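Local coordinates for protein NRPS (Penicillium fellutanum, PDB 6NKI) that belongs to the nonribosomal peptide synthetases and carries a Rossmann-type domain of the male sterility family that holds NADPH, at residues D246-L249 / W250-T254; F272-V276 / D277-S281; D315-N318 / M319-W323; K324-M327 / L328-R332; L373-A376 / P377-L381. All blocks are in the same frame, centred on the assembly; numbering follows the deposited sequence.

Interaction 1. Residues D246-L249 / W250-T254; sequences DDLL and WRVVT. With NDP (NADPH dihydro-nicotinamide-adenine-dinucleotide phosphate), chain B.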
loop_
_atom_site.group_PDB
_atom_site.type_symbol
_atom_site.label_atom_id
_atom_site.label_comp_id
_atom_site.label_asym_id
_atom_site.label_seq_id
_atom_site.Cartn_x
_atom_site.Cartn_y
_atom_site.Cartn_z
ATOM N N ASP A 246 -6.973 10.092 20.302
ATOM C CA ASP A 246 -7.091 9.147 21.442
ATOM C C ASP A 246 -6.513 7.770 21.110
ATOM O O ASP A 246 -7.122 6.775 21.514
ATOM C CB ASP A 246 -8.516 9.101 21.987
ATOM C CG ASP A 246 -9.533 8.636 20.969
ATOM O OD1 ASP A 246 -9.138 8.421 19.812
ATOM O OD2 ASP A 246 -10.706 8.495 21.348
ATOM N N ASP A 247 -5.405 7.712 20.374
ATOM C CA ASP A 247 -4.820 6.390 20.027
ATOM C C ASP A 247 -3.614 6.107 20.930
ATOM O O ASP A 247 -2.712 6.945 20.997
ATOM C CB ASP A 247 -4.439 6.336 18.545
ATOM C CG ASP A 247 -3.856 5.006 18.111
ATOM O OD1 ASP A 247 -4.588 4.003 18.153
ATOM O OD2 ASP A 247 -2.680 4.987 17.740
ATOM N N LEU A 248 -3.604 4.962 21.604
ATOM C CA LEU A 248 -2.439 4.630 22.418
ATOM C C LEU A 248 -1.145 5.072 21.752
ATOM O O LEU A 248 -0.291 5.708 22.379
ATOM C CB LEU A 248 -2.397 3.133 22.678
ATOM C CG LEU A 248 -1.094 2.673 23.316
ATOM C CD1 LEU A 248 -0.819 3.372 24.644
ATOM C CD2 LEU A 248 -1.127 1.168 23.495
ATOM N N LEU A 249 -1.003 4.759 20.467
ATOM C CA LEU A 249 0.236 5.017 19.746
ATOM C C LEU A 249 0.609 6.493 19.824
ATOM O O LEU A 249 1.683 6.854 20.316
ATOM C CB LEU A 249 0.075 4.564 18.285
ATOM C CG LEU A 249 1.334 4.522 17.435
ATOM C CD1 LEU A 249 2.248 3.406 17.930
ATOM C CD2 LEU A 249 1.010 4.376 15.947
ATOM N N TRP A 250 -0.296 7.366 19.372
ATOM C CA TRP A 250 0.036 8.778 19.267
ATOM C C TRP A 250 0.089 9.467 20.623
ATOM O O TRP A 250 0.712 10.528 20.745
ATOM C CB TRP A 250 -0.956 9.493 18.364
ATOM C CG TRP A 250 -0.939 8.927 17.021
ATOM C CD1 TRP A 250 -1.962 8.286 16.384
ATOM C CD2 TRP A 250 0.193 8.832 16.159
ATOM N NE1 TRP A 250 -1.556 7.855 15.149
ATOM C CE2 TRP A 250 -0.233 8.165 14.987
ATOM C CE3 TRP A 250 1.519 9.267 16.252
ATOM C CZ2 TRP A 250 0.612 7.918 13.930
ATOM C CZ3 TRP A 250 2.353 9.022 15.201
ATOM C CH2 TRP A 250 1.896 8.356 14.043
ATOM N N ARG A 251 -0.596 8.909 21.628
ATOM C CA ARG A 251 -0.500 9.439 22.981
ATOM C C ARG A 251 0.905 9.225 23.549
ATOM O O ARG A 251 1.430 10.083 24.263
ATOM C CB ARG A 251 -1.565 8.783 23.870
ATOM C CG ARG A 251 -3.023 9.295 23.709
ATOM C CD ARG A 251 -4.000 8.389 24.502
ATOM N NE ARG A 251 -5.400 8.808 24.401
ATOM C CZ ARG A 251 -6.096 9.426 25.355
ATOM N NH1 ARG A 251 -7.359 9.757 25.129
ATOM N NH2 ARG A 251 -5.564 9.672 26.549
ATOM N N VAL A 252 1.535 8.092 23.213
ATOM C CA VAL A 252 2.929 7.844 23.589
ATOM C C VAL A 252 3.873 8.709 22.758
ATOM O O VAL A 252 4.907 9.171 23.245
ATOM C CB VAL A 252 3.263 6.349 23.437
ATOM C CG1 VAL A 252 4.740 6.090 23.683
ATOM C CG2 VAL A 252 2.423 5.535 24.384
ATOM N N VAL A 253 3.531 8.943 21.502
ATOM C CA VAL A 253 4.340 9.825 20.673
ATOM C C VAL A 253 4.223 11.273 21.144
ATOM O O VAL A 253 5.192 12.036 21.079
ATOM C CB VAL A 253 3.930 9.648 19.191
ATOM C CG1 VAL A 253 4.516 10.729 18.306
ATOM C CG2 VAL A 253 4.392 8.274 18.683
ATOM N N THR A 254 3.045 11.677 21.627
ATOM C CA THR A 254 2.845 13.085 21.960
ATOM C C THR A 254 3.525 13.454 23.285
ATOM O O THR A 254 3.915 14.614 23.489
ATOM C CB THR A 254 1.340 13.405 21.987
ATOM O OG1 THR A 254 1.146 14.823 22.049
ATOM C CG2 THR A 254 0.651 12.758 23.198
HETATM P PA NDP B . -13.619 4.547 19.710
HETATM O O1A NDP B . -13.090 3.748 20.866
HETATM O O2A NDP B . -14.529 5.716 19.979
HETATM O O5B NDP B . -14.277 3.591 18.489
HETATM C C5B NDP B . -15.088 2.633 19.073
HETATM C C4B NDP B . -16.426 2.584 18.330
HETATM O O4B NDP B . -17.347 1.789 19.125
HETATM C C3B NDP B . -16.983 3.985 18.132
HETATM O O3B NDP B . -17.640 4.032 16.910
HETATM C C2B NDP B . -18.066 4.142 19.260
HETATM O O2B NDP B . -19.122 4.933 18.930
HETATM C C1B NDP B . -18.507 2.603 19.393
HETATM N N9A NDP B . -19.042 2.273 20.763
HETATM C C8A NDP B . -18.374 2.288 22.009
HETATM N N7A NDP B . -19.170 1.930 23.049
HETATM C C5A NDP B . -20.420 1.673 22.444
HETATM C C6A NDP B . -21.666 1.265 22.967
HETATM N N6A NDP B . -21.833 1.040 24.318
HETATM N N1A NDP B . -22.754 1.084 22.158
HETATM C C2A NDP B . -22.534 1.328 20.828
HETATM N N3A NDP B . -21.431 1.706 20.182
HETATM C C4A NDP B . -20.356 1.881 21.027
HETATM O O3 NDP B . -12.255 5.196 18.971
HETATM P PN NDP B . -11.035 4.136 18.956
HETATM O O1N NDP B . -9.950 4.647 18.091
HETATM O O2N NDP B . -10.737 3.615 20.347
HETATM O O5D NDP B . -11.489 2.566 18.089
HETATM C C5D NDP B . -11.924 2.751 16.739
HETATM C C4D NDP B . -11.393 1.593 15.761
HETATM O O4D NDP B . -9.963 1.632 15.649
HETATM C C3D NDP B . -11.753 0.168 16.275
HETATM O O3D NDP B . -12.548 -0.484 15.303
HETATM C C2D NDP B . -10.414 -0.597 16.473
HETATM O O2D NDP B . -10.379 -1.852 15.818
HETATM C C1D NDP B . -9.409 0.284 15.780
HETATM N N1N NDP B . -8.092 0.505 16.546
HETATM C C2N NDP B . -7.474 1.686 16.267
HETATM C C3N NDP B . -6.337 2.070 16.866
HETATM C C7N NDP B . -5.866 3.321 16.318
HETATM O O7N NDP B . -6.559 4.293 16.032
HETATM N N7N NDP B . -4.549 3.316 15.990
HETATM C C4N NDP B . -5.632 1.240 17.949
HETATM C C5N NDP B . -6.273 -0.111 18.096
HETATM C C6N NDP B . -7.423 -0.441 17.434
HETATM P P2B NDP B . -19.064 6.649 19.681
HETATM O O1X NDP B . -20.246 7.253 18.988
HETATM O O2X NDP B . -19.198 6.378 21.184
HETATM O O3X NDP B . -17.706 7.022 19.176
#
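Leu249 lays its CD2 methyl over one face of the Trp250 indole, offset toward the rim, with ring carbon Trp250 CZ2 4.1 Å from Leu249 CD2. The indole is swung back beside its own backbone N (chi1 -60°), which also sets Trp250 CD1 3.8 Å from Asp247 CB. Asp247 takes the N-cap position of helix 248-259. A capping bond from Leu249 N to Asp247 OD2 is weak and doubtful, since OD2 sits too close to a neighbour in the model. Arg251 N donates to Asp247 O at 3.0 Å, a regular first-turn bond. Arg251 then runs extended past Asp246, with Arg251 NH1 3.4 Å from Asp246 CB, and its NH2 is hydrogen-bonded to Pro358 O. Asp247 OD1 abuts the NADPH carboxamide too closely for a bond type to be assigned. The chemistry thus implies one aspartate that lies both at the helix start and in the cofactor pocket, next to an apolar indole–leucine pair.

Interaction 2. Residues F272-V276 / D277-S281; sequences FVAAV and DWVAS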
loop_
_atom_site.group_PDB
_atom_site.type_symbol
_atom_site.label_atom_id
_atom_site.label_comp_id
_atom_site.label_asym_id
_atom_site.label_seq_id
_atom_site.Cartn_x
_atom_site.Cartn_y
_atom_site.Cartn_z
ATOM N N PHE A 272 2.920 -3.598 15.313
ATOM C CA PHE A 272 1.842 -3.865 14.357
ATOM C C PHE A 272 1.073 -2.582 14.075
ATOM O O PHE A 272 0.199 -2.190 14.850
ATOM C CB PHE A 272 0.901 -4.953 14.868
ATOM C CG PHE A 272 1.524 -6.327 14.935
ATOM C CD1 PHE A 272 1.716 -7.076 13.769
ATOM C CD2 PHE A 272 1.873 -6.890 16.162
ATOM C CE1 PHE A 272 2.276 -8.331 13.823
ATOM C CE2 PHE A 272 2.429 -8.157 16.218
ATOM C CZ PHE A 272 2.636 -8.872 15.035
ATOM N N VAL A 273 1.347 -1.960 12.936
ATOM C CA VAL A 273 0.638 -0.756 12.524
ATOM C C VAL A 273 0.432 -0.768 10.998
ATOM O O VAL A 273 1.265 -1.282 10.237
ATOM C CB VAL A 273 1.399 0.498 13.039
ATOM C CG1 VAL A 273 2.786 0.541 12.461
ATOM C CG2 VAL A 273 0.692 1.773 12.684
ATOM N N ALA A 274 -0.695 -0.196 10.563
ATOM C CA ALA A 274 -1.134 -0.261 9.174
ATOM C C ALA A 274 -1.953 0.974 8.831
ATOM O O ALA A 274 -2.593 1.574 9.695
ATOM C CB ALA A 274 -1.958 -1.517 8.876
ATOM N N ALA A 275 -1.877 1.391 7.585
ATOM C CA ALA A 275 -2.752 2.474 7.221
ATOM C C ALA A 275 -4.168 1.924 7.178
ATOM O O ALA A 275 -4.380 0.723 6.986
ATOM C CB ALA A 275 -2.358 3.082 5.882
ATOM N N VAL A 276 -5.094 2.791 7.581
ATOM C CA VAL A 276 -6.531 2.448 7.750
ATOM C C VAL A 276 -7.173 2.068 6.423
ATOM O O VAL A 276 -7.838 1.042 6.391
ATOM C CB VAL A 276 -7.287 3.588 8.448
ATOM C CG1 VAL A 276 -6.946 3.636 9.919
ATOM C CG2 VAL A 276 -7.019 4.925 7.795
ATOM N N ASP A 277 -6.882 2.794 5.350
ATOM C CA ASP A 277 -7.536 2.500 4.050
ATOM C C ASP A 277 -7.196 1.086 3.579
ATOM O O ASP A 277 -8.062 0.454 2.995
ATOM C CB ASP A 277 -7.323 3.608 3.017
ATOM C CG ASP A 277 -5.875 3.870 2.648
ATOM O OD1 ASP A 277 -4.992 3.250 3.240
ATOM O OD2 ASP A 277 -5.653 4.696 1.767
ATOM N N TRP A 278 -5.969 0.629 3.782
ATOM C CA TRP A 278 -5.612 -0.733 3.322
ATOM C C TRP A 278 -6.448 -1.786 4.051
ATOM O O TRP A 278 -6.898 -2.706 3.381
ATOM C CB TRP A 278 -4.110 -1.003 3.463
ATOM C CG TRP A 278 -3.233 0.008 2.795
ATOM C CD1 TRP A 278 -3.466 0.642 1.611
ATOM C CD2 TRP A 278 -1.966 0.501 3.266
ATOM N NE1 TRP A 278 -2.444 1.503 1.320
ATOM C CE2 TRP A 278 -1.507 1.437 2.317
ATOM C CE3 TRP A 278 -1.175 0.253 4.394
ATOM C CZ2 TRP A 278 -0.302 2.124 2.471
ATOM C CZ3 TRP A 278 0.019 0.923 4.536
ATOM C CH2 TRP A 278 0.449 1.850 3.590
ATOM N N VAL A 279 -6.680 -1.635 5.356
ATOM C CA VAL A 279 -7.401 -2.668 6.075
ATOM C C VAL A 279 -8.898 -2.504 5.835
ATOM O O VAL A 279 -9.625 -3.490 5.662
ATOM C CB VAL A 279 -7.014 -2.609 7.561
ATOM C CG1 VAL A 279 -5.576 -3.042 7.752
ATOM C CG2 VAL A 279 -7.134 -1.206 8.051
ATOM N N ALA A 280 -9.352 -1.256 5.761
ATOM C CA ALA A 280 -10.679 -0.944 5.271
ATOM C C ALA A 280 -10.946 -1.630 3.936
ATOM O O ALA A 280 -11.915 -2.387 3.797
ATOM C CB ALA A 280 -10.824 0.574 5.139
ATOM N N SER A 281 -10.107 -1.336 2.929
ATOM C CA SER A 281 -10.236 -1.940 1.604
ATOM C C SER A 281 -10.288 -3.456 1.710
ATOM O O SER A 281 -11.105 -4.122 1.055
ATOM C CB SER A 281 -9.061 -1.506 0.701
ATOM O OG SER A 281 -9.120 -2.048 -0.633
#
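Strand 270-275 passes directly into helix 276-288; the short axes of 272-275 and 277-281 are 80° apart and 6.9 Å at closest approach, and the chain turns nearly square at Ala275, the N-cap residue. This is a strand-to-helix junction leaving the small mixed sheet, which is separate from the parallel Rossmann-type sheet. Strand 270-275 is the central one of its three strands, and Ala274 and Val276 bond through their backbones to Ile235. The first helical turn is closed by Ala280 N donating to Val276 O at 2.8 Å, although the place of that oxygen is less sure. On the side chains, Ala274 CB meets Val279 CG1 at 4.1 Å. Trp278 CG lies opposite its carbonyl carbon (chi1 -54°), which brings one face of the indole against the Ala275 methyl. Leu391 and Ile395 of helix 389-410 pack on this indole, as does Met394 of the second subunit. In the CH-pi contact, Ala275 CB lies 3.5 Å from the centroid of the six-membered ring of Trp278, 16° off its normal.

Interaction 3. Residues D315-N318 / M319-W323; sequences DGLN and MSDFW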
loop_
_atom_site.group_PDB
_atom_site.type_symbol
_atom_site.label_atom_id
_atom_site.label_comp_id
_atom_site.label_asym_id
_atom_site.label_seq_id
_atom_site.Cartn_x
_atom_site.Cartn_y
_atom_site.Cartn_z
ATOM N N ASP A 315 1.120 -6.207 9.248
ATOM C CA ASP A 315 1.789 -5.003 8.756
ATOM C C ASP A 315 2.474 -4.225 9.885
ATOM O O ASP A 315 1.922 -4.049 10.975
ATOM C CB ASP A 315 0.808 -4.048 8.040
ATOM C CG ASP A 315 0.252 -4.591 6.704
ATOM O OD1 ASP A 315 0.646 -5.701 6.276
ATOM O OD2 ASP A 315 -0.478 -3.811 6.027
ATOM N N GLY A 316 3.672 -3.723 9.613
ATOM C CA GLY A 316 4.269 -2.863 10.630
ATOM C C GLY A 316 5.766 -2.655 10.425
ATOM O O GLY A 316 6.281 -2.789 9.317
ATOM N N LEU A 317 6.439 -2.344 11.533
ATOM C CA LEU A 317 7.777 -1.771 11.520
ATOM C C LEU A 317 8.605 -2.308 12.677
ATOM O O LEU A 317 8.071 -2.713 13.713
ATOM C CB LEU A 317 7.709 -0.249 11.643
ATOM C CG LEU A 317 7.075 0.561 10.522
ATOM C CD1 LEU A 317 6.830 2.003 10.962
ATOM C CD2 LEU A 317 7.956 0.527 9.265
ATOM N N ASN A 318 9.926 -2.294 12.499
ATOM C CA ASN A 318 10.810 -2.345 13.653
ATOM C C ASN A 318 10.616 -1.078 14.470
ATOM O O ASN A 318 10.354 -0.000 13.930
ATOM C CB ASN A 318 12.273 -2.462 13.218
ATOM C CG ASN A 318 12.587 -3.803 12.587
ATOM O OD1 ASN A 318 12.177 -4.852 13.092
ATOM N ND2 ASN A 318 13.296 -3.777 11.461
ATOM N N MET A 319 10.740 -1.202 15.791
ATOM C CA MET A 319 10.618 -0.009 16.617
ATOM C C MET A 319 11.710 1.029 16.319
ATOM O O MET A 319 11.441 2.238 16.357
ATOM C CB MET A 319 10.612 -0.402 18.091
ATOM C CG MET A 319 9.325 -1.116 18.483
ATOM S SD MET A 319 7.925 -0.098 18.018
ATOM C CE MET A 319 8.187 1.355 19.015
ATOM N N SER A 320 12.939 0.592 16.011
ATOM C CA SER A 320 13.954 1.549 15.578
ATOM C C SER A 320 13.534 2.255 14.294
ATOM O O SER A 320 13.710 3.474 14.157
ATOM C CB SER A 320 15.300 0.859 15.378
ATOM O OG SER A 320 15.284 0.009 14.252
ATOM N N ASP A 321 12.961 1.513 13.346
ATOM C CA ASP A 321 12.508 2.130 12.108
ATOM C C ASP A 321 11.355 3.091 12.376
ATOM O O ASP A 321 11.272 4.171 11.772
ATOM C CB ASP A 321 12.103 1.022 11.131
ATOM C CG ASP A 321 12.024 1.494 9.686
ATOM O OD1 ASP A 321 12.269 2.692 9.398
ATOM O OD2 ASP A 321 11.724 0.641 8.827
ATOM N N PHE A 322 10.454 2.711 13.288
ATOM C CA PHE A 322 9.331 3.572 13.654
ATOM C C PHE A 322 9.817 4.915 14.215
ATOM O O PHE A 322 9.461 5.985 13.700
ATOM C CB PHE A 322 8.410 2.821 14.643
ATOM C CG PHE A 322 7.421 3.716 15.369
ATOM C CD1 PHE A 322 6.320 4.240 14.710
ATOM C CD2 PHE A 322 7.631 4.063 16.711
ATOM C CE1 PHE A 322 5.430 5.082 15.365
ATOM C CE2 PHE A 322 6.765 4.910 17.365
ATOM C CZ PHE A 322 5.642 5.414 16.679
ATOM N N TRP A 323 10.667 4.883 15.244
ATOM C CA TRP A 323 11.074 6.141 15.867
ATOM C C TRP A 323 11.921 7.020 14.950
ATOM O O TRP A 323 11.800 8.250 15.012
ATOM C CB TRP A 323 11.834 5.898 17.159
ATOM C CG TRP A 323 11.003 5.438 18.293
ATOM C CD1 TRP A 323 11.004 4.203 18.866
ATOM C CD2 TRP A 323 10.016 6.199 18.979
ATOM N NE1 TRP A 323 10.103 4.160 19.901
ATOM C CE2 TRP A 323 9.479 5.377 19.987
ATOM C CE3 TRP A 323 9.540 7.505 18.852
ATOM C CZ2 TRP A 323 8.509 5.823 20.867
ATOM C CZ3 TRP A 323 8.566 7.940 19.722
ATOM C CH2 TRP A 323 8.062 7.103 20.709
#
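Leu317 and Asn318 meet Asp321 and Phe322 in a local strand-to-helix turn at the end of edge strand 316-318, where helix 319-330 begins. The two axes are 99° apart and come within 5.0 Å. A backbone bond spans the corner: Phe322 N donates to Asn318 O at 2.8 Å. Asn318 stands at the N-cap position, yet its amide makes no capping bond. Leu317 fills the inside of the bend with its two methyls. Leu317 CD1 comes near the plane of the Phe322 ring, at its edge, and is 4.1 Å from Phe322 CB, the side chains crossing at about a right angle; Leu317 CD2 lies 3.8 Å from Asp321 OD2. That carboxylate turns to Arg396 of helix 389-410 for its salt bridge. Phe322 CG points opposite its backbone N (chi1 165°), which directs the ring toward Leu249 and Val253 of helix 248-259. This is a strand-to-helix junction: edge strand 316-318 of the mixed sheet passes through N-cap Asn318 into helix 319-330.

Interaction 4. Residues K324-M327 / L328-R332; sequences KAIM and LGLGR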
loop_
_atom_site.group_PDB
_atom_site.type_symbol
_atom_site.label_atom_id
_atom_site.label_comp_id
_atom_site.label_asym_id
_atom_site.label_seq_id
_atom_site.Cartn_x
_atom_site.Cartn_y
_atom_site.Cartn_z
ATOM N N LYS A 324 12.779 6.441 14.097
ATOM C CA LYS A 324 13.530 7.340 13.234
ATOM C C LYS A 324 12.615 8.036 12.254
ATOM O O LYS A 324 12.978 9.098 11.738
ATOM C CB LYS A 324 14.694 6.639 12.515
ATOM C CG LYS A 324 14.397 5.463 11.628
ATOM C CD LYS A 324 15.665 5.059 10.832
ATOM C CE LYS A 324 16.778 4.377 11.657
ATOM N NZ LYS A 324 16.483 2.978 12.099
ATOM N N ALA A 325 11.413 7.488 12.037
ATOM C CA ALA A 325 10.420 8.122 11.184
ATOM C C ALA A 325 9.680 9.223 11.928
ATOM O O ALA A 325 9.433 10.295 11.365
ATOM C CB ALA A 325 9.456 7.066 10.654
ATOM N N ILE A 326 9.302 8.958 13.186
ATOM C CA ILE A 326 8.820 10.012 14.083
ATOM C C ILE A 326 9.769 11.214 14.046
ATOM O O ILE A 326 9.375 12.344 13.725
ATOM C CB ILE A 326 8.663 9.461 15.519
ATOM C CG1 ILE A 326 7.546 8.382 15.644
ATOM C CG2 ILE A 326 8.549 10.606 16.537
ATOM C CD1 ILE A 326 6.080 8.879 15.405
ATOM N N MET A 327 11.045 10.979 14.353
ATOM C CA MET A 327 11.974 12.104 14.435
ATOM C C MET A 327 12.154 12.785 13.085
ATOM O O MET A 327 12.313 14.011 13.029
ATOM C CB MET A 327 13.332 11.645 14.974
ATOM C CG MET A 327 13.354 11.152 16.430
ATOM S SD MET A 327 15.011 10.643 16.887
ATOM C CE MET A 327 15.191 9.113 15.998
ATOM N N LEU A 328 12.118 12.015 11.995
ATOM C CA LEU A 328 12.193 12.605 10.664
ATOM C C LEU A 328 11.025 13.549 10.401
ATOM O O LEU A 328 11.199 14.606 9.783
ATOM C CB LEU A 328 12.233 11.499 9.613
ATOM C CG LEU A 328 12.645 11.857 8.177
ATOM C CD1 LEU A 328 13.320 10.649 7.555
ATOM C CD2 LEU A 328 11.477 12.332 7.300
ATOM N N GLY A 329 9.825 13.177 10.860
ATOM C CA GLY A 329 8.662 14.028 10.672
ATOM C C GLY A 329 8.606 15.171 11.665
ATOM O O GLY A 329 8.249 16.301 11.307
ATOM N N LEU A 330 8.950 14.901 12.932
ATOM C CA LEU A 330 9.055 15.999 13.890
ATOM C C LEU A 330 10.149 16.983 13.487
ATOM O O LEU A 330 10.124 18.155 13.889
ATOM C CB LEU A 330 9.324 15.461 15.301
ATOM C CG LEU A 330 8.300 14.626 16.091
ATOM C CD1 LEU A 330 8.886 14.191 17.431
ATOM C CD2 LEU A 330 6.992 15.372 16.295
ATOM N N GLY A 331 11.111 16.534 12.689
ATOM C CA GLY A 331 12.192 17.408 12.298
ATOM C C GLY A 331 13.165 17.723 13.405
ATOM O O GLY A 331 13.822 18.770 13.363
ATOM N N ARG A 332 13.282 16.844 14.393
ATOM C CA ARG A 332 14.160 17.079 15.523
ATOM C C ARG A 332 14.502 15.729 16.130
ATOM O O ARG A 332 13.754 14.762 15.994
ATOM C CB ARG A 332 13.502 17.993 16.564
ATOM C CG ARG A 332 12.437 17.299 17.388
ATOM C CD ARG A 332 11.665 18.281 18.246
ATOM N NE ARG A 332 10.852 17.590 19.242
ATOM C CZ ARG A 332 9.984 18.191 20.043
ATOM N NH1 ARG A 332 9.779 19.496 19.937
ATOM N NH2 ARG A 332 9.303 17.486 20.927
#
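Met327 and Arg332 come together at the end of helix 319-330, and backbone hydrogen bonds carry most of the contact. Leu328 N donates to Lys324 O at 3.1 Å, while Leu330 N meets Ile326 O at 2.7 Å with an N-H...O angle of 178°. Between them Gly329 N reaches Ala325 O. Met327 O then takes two donors: a weak bond from Gly331 N, and Arg332 N at 3.3 Å. Gly331 leaves the helix with phi 71°. This positive phi and the 6→1 bond from Arg332 N resemble a Schellman motif, but Gly331 N makes its weak bond to Met327 O in place of the 5→2 bond that would complete one.

Apolar contact is concentrated in one pair. Ile326 CG2 lies opposite the backbone N, and Leu330, one turn on, runs beside it and points the same way, so that CG2 of Ile326 and CD1 of Leu330 are 3.7 Å apart.

The charged side chains have partners outside 324-332. Arg332 NH1 forms a salt bridge with Glu410, and Lys324 NZ has a weak bond to Ser320 O one turn earlier.

Around the helix end, Ala325, Ile326 and Leu328 touch helix 389-410, while Ile326 and Leu330 face helix 248-259; Leu328 also packs on His289 of the second subunit.

Interaction 5. Residues L373-A376 / P377-L381; sequences LGVA and PTDPL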
loop_
_atom_site.group_PDB
_atom_site.type_symbol
_atom_site.label_atom_id
_atom_site.label_comp_id
_atom_site.label_asym_id
_atom_site.label_seq_id
_atom_site.Cartn_x
_atom_site.Cartn_y
_atom_site.Cartn_z
ATOM N N LEU A 373 6.037 -0.097 23.410
ATOM C CA LEU A 373 5.112 -0.458 22.349
ATOM C C LEU A 373 5.638 -1.688 21.606
ATOM O O LEU A 373 6.790 -2.104 21.776
ATOM C CB LEU A 373 4.958 0.690 21.353
ATOM C CG LEU A 373 4.390 1.990 21.909
ATOM C CD1 LEU A 373 4.383 3.069 20.841
ATOM C CD2 LEU A 373 2.997 1.726 22.456
ATOM N N GLY A 374 4.807 -2.283 20.768
ATOM C CA GLY A 374 5.320 -3.358 19.950
ATOM C C GLY A 374 5.755 -4.587 20.742
ATOM O O GLY A 374 5.616 -4.677 21.952
ATOM N N VAL A 375 6.323 -5.545 20.007
ATOM C CA VAL A 375 6.338 -6.953 20.391
ATOM C C VAL A 375 7.660 -7.584 19.975
ATOM O O VAL A 375 8.212 -7.269 18.913
ATOM C CB VAL A 375 5.142 -7.698 19.727
ATOM C CG1 VAL A 375 5.249 -9.203 19.880
ATOM C CG2 VAL A 375 3.817 -7.219 20.309
ATOM N N ALA A 376 8.160 -8.489 20.815
ATOM C CA ALA A 376 9.352 -9.251 20.465
ATOM C C ALA A 376 9.115 -10.062 19.194
ATOM O O ALA A 376 8.027 -10.609 19.002
ATOM C CB ALA A 376 9.747 -10.186 21.605
ATOM N N PRO A 377 10.111 -10.167 18.308
ATOM C CA PRO A 377 9.917 -10.960 17.084
ATOM C C PRO A 377 9.910 -12.459 17.338
ATOM O O PRO A 377 9.629 -13.224 16.406
ATOM C CB PRO A 377 11.105 -10.548 16.211
ATOM C CG PRO A 377 12.181 -10.238 17.213
ATOM C CD PRO A 377 11.478 -9.629 18.409
ATOM N N THR A 378 10.213 -12.897 18.561
ATOM C CA THR A 378 10.129 -14.297 18.956
ATOM C C THR A 378 8.834 -14.619 19.688
ATOM O O THR A 378 8.669 -15.742 20.174
ATOM C CB THR A 378 11.317 -14.671 19.847
ATOM O OG1 THR A 378 11.257 -13.919 21.065
ATOM C CG2 THR A 378 12.629 -14.371 19.127
ATOM N N ASP A 379 7.923 -13.659 19.775
ATOM C CA ASP A 379 6.677 -13.766 20.513
ATOM C C ASP A 379 5.645 -14.515 19.664
ATOM O O ASP A 379 5.763 -14.568 18.439
ATOM C CB ASP A 379 6.208 -12.356 20.864
ATOM C CG ASP A 379 5.204 -12.315 21.994
ATOM O OD1 ASP A 379 5.618 -12.459 23.163
ATOM O OD2 ASP A 379 4.001 -12.137 21.708
ATOM N N PRO A 380 4.639 -15.134 20.295
ATOM C CA PRO A 380 3.682 -15.950 19.520
ATOM C C PRO A 380 2.936 -15.221 18.408
ATOM O O PRO A 380 2.482 -15.882 17.464
ATOM C CB PRO A 380 2.716 -16.458 20.600
ATOM C CG PRO A 380 3.547 -16.523 21.819
ATOM C CD PRO A 380 4.491 -15.361 21.742
ATOM N N LEU A 381 2.780 -13.900 18.483
ATOM C CA LEU A 381 2.007 -13.161 17.485
ATOM C C LEU A 381 2.575 -13.350 16.078
ATOM O O LEU A 381 3.737 -13.751 15.927
ATOM C CB LEU A 381 1.946 -11.676 17.861
ATOM C CG LEU A 381 1.030 -11.370 19.048
ATOM C CD1 LEU A 381 1.120 -9.917 19.446
ATOM C CD2 LEU A 381 -0.396 -11.721 18.694
#
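Ala376 and Asp379 close a type I beta turn in the loop between helices 363-369 and 389-410, and its hydrogen bond is the main polar element. Asp379 N donates to Ala376 O at 3.1 Å with a fairly straight N-H (155°), but it approaches from well above the carbonyl plane, 64° out of it. Pro377 and Thr378 occupy the two corners, where the proline ring fixes a phi of the kind this turn requires.

Apolar contacts come from Val375, just before the turn. Its CG1 lies opposite the backbone N (chi1 169°) and touches the methylene of Asp379, with CB of Asp379 3.4 Å from CG1 of Val375. Val375 and Asp379 side chains cross at about a right angle. The other branch serves a second partner: Val375 CG2 is 3.9 Å from Leu381 CD1.

The loop is tied to the fold by a backbone bond between Val375 and Trp270, and by Leu381 packing on Phe272 of strand 270-275. Chemically, this implies a surface turn closed by a backbone bond, with the two methyls of Val375 packed against the hydrocarbon portion of Asp379 and against Leu381.

Along the chain the five contacts follow in series, interaction 1 first and interaction 5 last. Interactions 2 and 3 share the mixed sheet, whose strands 270-275 and 316-318 are neighbours; their centres are about 15 Å apart. Interactions 3 and 4 lie on one helix, 319-330, at its start and end. Interaction 1, on helix 248-259, is about 15 Å from interactions 3 and 4, centre to centre, and Val253 CG2 meets Phe322 CZ at 3.7 Å and Ile326 CD1 at 3.7 Å. Leu373 of interaction 5 touches Leu249 and Met319, though interactions 4 and 5 stay about 8 Å apart by nearest atoms. Three helices, the mixed sheet and a loop thus pack together, with interactions 1 and 2 nearest NADPH.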